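Local coordinates for Serine/threonine-protein kinase Tel1 (Chaetomium thermophilum, PDB 6SKY) that probably phosphorylates serine and threonine residues of proteins, using ATP, to signal DNA damage and activate checkpoints, as an ATM-family kinase, at residues A[2606-2612]-A[2657-2663]. Sequence-based numbering, arbitrary orientation.
With AGS (phosphothiophosphoric acid-adenylate ester), chain C.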
loop_
_atom_site.group_PDB
_atom_site.type_symbol
_atom_site.label_atom_id
_atom_site.label_comp_id
_atom_site.label_asym_id
_atom_site.label_seq_id
_atom_site.Cartn_x
_atom_site.Cartn_y
_atom_site.Cartn_z
ATOM N N LYS A 2606 23.665 -3.574 44.730
ATOM C CA LYS A 2606 23.018 -4.602 45.522
ATOM C C LYS A 2606 22.907 -5.888 44.719
ATOM O O LYS A 2606 22.954 -5.889 43.490
ATOM C CB LYS A 2606 21.646 -4.138 45.985
ATOM C CG LYS A 2606 21.665 -2.800 46.663
ATOM C CD LYS A 2606 20.318 -2.481 47.244
ATOM C CE LYS A 2606 19.889 -3.557 48.212
ATOM N NZ LYS A 2606 18.565 -3.270 48.826
ATOM N N GLN A 2607 22.778 -6.997 45.435
ATOM C CA GLN A 2607 22.811 -8.314 44.823
ATOM C C GLN A 2607 21.928 -9.258 45.610
ATOM O O GLN A 2607 21.961 -9.258 46.838
ATOM C CB GLN A 2607 24.227 -8.885 44.793
ATOM C CG GLN A 2607 25.212 -8.065 44.033
ATOM C CD GLN A 2607 26.603 -8.300 44.494
ATOM O OE1 GLN A 2607 26.830 -9.064 45.418
ATOM N NE2 GLN A 2607 27.553 -7.649 43.857
ATOM N N LEU A 2608 21.152 -10.065 44.908
ATOM C CA LEU A 2608 20.550 -11.243 45.506
ATOM C C LEU A 2608 21.534 -12.383 45.346
ATOM O O LEU A 2608 21.971 -12.671 44.230
ATOM C CB LEU A 2608 19.227 -11.612 44.848
ATOM C CG LEU A 2608 17.997 -10.737 44.973
ATOM C CD1 LEU A 2608 17.807 -9.979 43.710
ATOM C CD2 LEU A 2608 16.804 -11.609 45.226
ATOM N N VAL A 2609 21.891 -13.018 46.449
ATOM C CA VAL A 2609 22.694 -14.228 46.426
ATOM C C VAL A 2609 21.704 -15.369 46.594
ATOM O O VAL A 2609 21.275 -15.677 47.703
ATOM C CB VAL A 2609 23.768 -14.223 47.514
ATOM C CG1 VAL A 2609 24.677 -15.395 47.337
ATOM C CG2 VAL A 2609 24.564 -12.950 47.449
ATOM N N LYS A 2610 21.317 -15.981 45.485
ATOM C CA LYS A 2610 20.212 -16.922 45.467
ATOM C C LYS A 2610 20.758 -18.335 45.531
ATOM O O LYS A 2610 21.576 -18.728 44.697
ATOM C CB LYS A 2610 19.363 -16.734 44.214
ATOM C CG LYS A 2610 17.883 -16.753 44.472
ATOM C CD LYS A 2610 17.138 -16.318 43.242
ATOM C CE LYS A 2610 15.684 -16.041 43.542
ATOM N NZ LYS A 2610 14.979 -15.514 42.339
ATOM N N GLY A 2611 20.310 -19.092 46.532
ATOM C CA GLY A 2611 20.642 -20.489 46.654
ATOM C C GLY A 2611 19.376 -21.326 46.596
ATOM O O GLY A 2611 18.257 -20.811 46.621
ATOM N N GLY A 2612 19.571 -22.631 46.519
ATOM C CA GLY A 2612 18.440 -23.523 46.415
ATOM C C GLY A 2612 18.601 -24.476 45.257
ATOM O O GLY A 2612 19.725 -24.802 44.877
ATOM N N SER A 2657 22.910 -24.667 41.265
ATOM C CA SER A 2657 22.058 -24.466 42.425
ATOM C C SER A 2657 22.171 -23.067 43.014
ATOM O O SER A 2657 21.595 -22.816 44.075
ATOM C CB SER A 2657 22.398 -25.497 43.496
ATOM O OG SER A 2657 23.799 -25.554 43.702
ATOM N N SER A 2658 22.886 -22.151 42.374
ATOM C CA SER A 2658 23.143 -20.863 42.994
ATOM C C SER A 2658 23.449 -19.830 41.925
ATOM O O SER A 2658 23.903 -20.151 40.825
ATOM C CB SER A 2658 24.299 -20.949 43.995
ATOM O OG SER A 2658 25.496 -21.346 43.358
ATOM N N GLY A 2659 23.211 -18.575 42.276
ATOM C CA GLY A 2659 23.513 -17.503 41.352
ATOM C C GLY A 2659 23.522 -16.166 42.044
ATOM O O GLY A 2659 23.155 -16.034 43.211
ATOM N N LEU A 2660 23.972 -15.171 41.298
ATOM C CA LEU A 2660 23.913 -13.778 41.703
ATOM C C LEU A 2660 22.979 -13.050 40.755
ATOM O O LEU A 2660 23.182 -13.075 39.540
ATOM C CB LEU A 2660 25.290 -13.133 41.667
ATOM C CG LEU A 2660 26.380 -13.816 42.467
ATOM C CD1 LEU A 2660 27.653 -13.059 42.280
ATOM C CD2 LEU A 2660 25.984 -13.839 43.910
ATOM N N ILE A 2661 21.973 -12.393 41.303
ATOM C CA ILE A 2661 21.038 -11.609 40.514
ATOM C C ILE A 2661 21.222 -10.146 40.864
ATOM O O ILE A 2661 21.380 -9.791 42.033
ATOM C CB ILE A 2661 19.592 -12.061 40.751
ATOM C CG1 ILE A 2661 19.486 -13.553 40.512
ATOM C CG2 ILE A 2661 18.683 -11.374 39.809
ATOM C CD1 ILE A 2661 18.102 -14.061 40.610
ATOM N N GLU A 2662 21.223 -9.301 39.848
ATOM C CA GLU A 2662 21.360 -7.872 40.062
ATOM C C GLU A 2662 20.083 -7.329 40.665
ATOM O O GLU A 2662 19.003 -7.497 40.096
ATOM C CB GLU A 2662 21.658 -7.178 38.746
ATOM C CG GLU A 2662 21.840 -5.704 38.862
ATOM C CD GLU A 2662 21.795 -5.019 37.522
ATOM O OE1 GLU A 2662 20.710 -4.548 37.133
ATOM O OE2 GLU A 2662 22.840 -4.954 36.847
ATOM N N PHE A 2663 20.196 -6.691 41.819
ATOM C CA PHE A 2663 19.051 -6.069 42.466
ATOM C C PHE A 2663 18.840 -4.707 41.826
ATOM O O PHE A 2663 19.671 -3.812 41.986
ATOM C CB PHE A 2663 19.297 -5.954 43.964
ATOM C CG PHE A 2663 18.061 -5.846 44.775
ATOM C CD1 PHE A 2663 17.401 -6.973 45.193
ATOM C CD2 PHE A 2663 17.564 -4.616 45.137
ATOM C CE1 PHE A 2663 16.263 -6.879 45.943
ATOM C CE2 PHE A 2663 16.427 -4.518 45.885
ATOM C CZ PHE A 2663 15.777 -5.649 46.288
HETATM P PG AGS C . 7.705 -16.463 44.891
HETATM S S1G AGS C . 6.042 -15.719 44.198
HETATM O O2G AGS C . 8.633 -16.887 43.722
HETATM O O3G AGS C . 7.394 -17.703 45.772
HETATM P PB AGS C . 9.208 -14.234 45.066
HETATM O O1B AGS C . 8.601 -13.932 43.757
HETATM O O2B AGS C . 9.169 -13.096 46.083
HETATM O O3B AGS C . 8.459 -15.424 45.760
HETATM P PA AGS C . 11.867 -13.811 45.573
HETATM O O1A AGS C . 12.239 -14.454 46.837
HETATM O O2A AGS C . 13.005 -13.680 44.562
HETATM O O3A AGS C . 10.720 -14.610 44.845
HETATM O "O5'" AGS C . 11.272 -12.407 45.931
HETATM C "C5'" AGS C . 12.129 -11.434 46.543
HETATM C "C4'" AGS C . 11.475 -10.081 46.495
HETATM O "O4'" AGS C . 12.356 -9.152 45.837
HETATM C "C3'" AGS C . 10.161 -10.011 45.728
HETATM O "O3'" AGS C . 9.304 -9.017 46.273
HETATM C "C2'" AGS C . 10.612 -9.662 44.312
HETATM O "O2'" AGS C . 9.626 -8.897 43.637
HETATM C "C1'" AGS C . 11.855 -8.808 44.560
HETATM N N9 AGS C . 12.911 -9.029 43.585
HETATM C C8 AGS C . 13.267 -10.218 43.013
HETATM N N7 AGS C . 14.260 -10.127 42.166
HETATM C C5 AGS C . 14.583 -8.782 42.187
HETATM C C6 AGS C . 15.555 -8.032 41.501
HETATM N N6 AGS C . 16.418 -8.556 40.631
HETATM N N1 AGS C . 15.611 -6.709 41.748
HETATM C C2 AGS C . 14.750 -6.179 42.619
HETATM N N3 AGS C . 13.793 -6.785 43.322
HETATM C C4 AGS C . 13.760 -8.093 43.056
#
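Leu2608 and Ile2661 form a hydrogen-bonded pair between two antiparallel strands of the kinase N-lobe sheet. These strands, 2604-2611 and 2658-2662, form part of the nucleotide pocket.

Four good backbone bonds join them. Leu2608 and Ile2661 exchange two, with Leu2608 N to Ile2661 O at 2.9 Å. Lys2610 and Gly2659 exchange the other two. A weak bond from Phe2663 N to Lys2606 O extends the pairing.

Apolar contacts lie on both faces. On the nucleotide side, Leu2608 CD1 lies at the edge of the Phe2663 ring, 3.4 Å from Phe2663 CD1. The two side chains cross at about a right angle. Ile2661 CD1 lies against the aliphatic part of Lys2610, 3.6 Å from its CD. On the other face, Val2609 and Leu2660 run side by side and pack against helix 2507-2522.

The bound ATP analogue AGS takes contacts from both strands. With chi1 at -157°, the Phe2663 ring swings away from its own backbone N and sets one face against the adenine, with AGS C2 3.6 Å above the ring plane, over its centre. The chain of Lys2606 runs alongside this ring. An alanine in place of Phe2663 would remove the ring and is likely to leave AGS C2 without the ring face it lies over and Leu2608 CD1 without its aromatic neighbour. Glu2662 O accepts a bond from AGS N6 at 2.8 Å, and Val2664 N also bonds the nucleotide. Lys2610 is extended beyond CG, and its NZ makes a weak 3.5 Å hydrogen bond to the alpha-phosphate oxygen O2A of AGS.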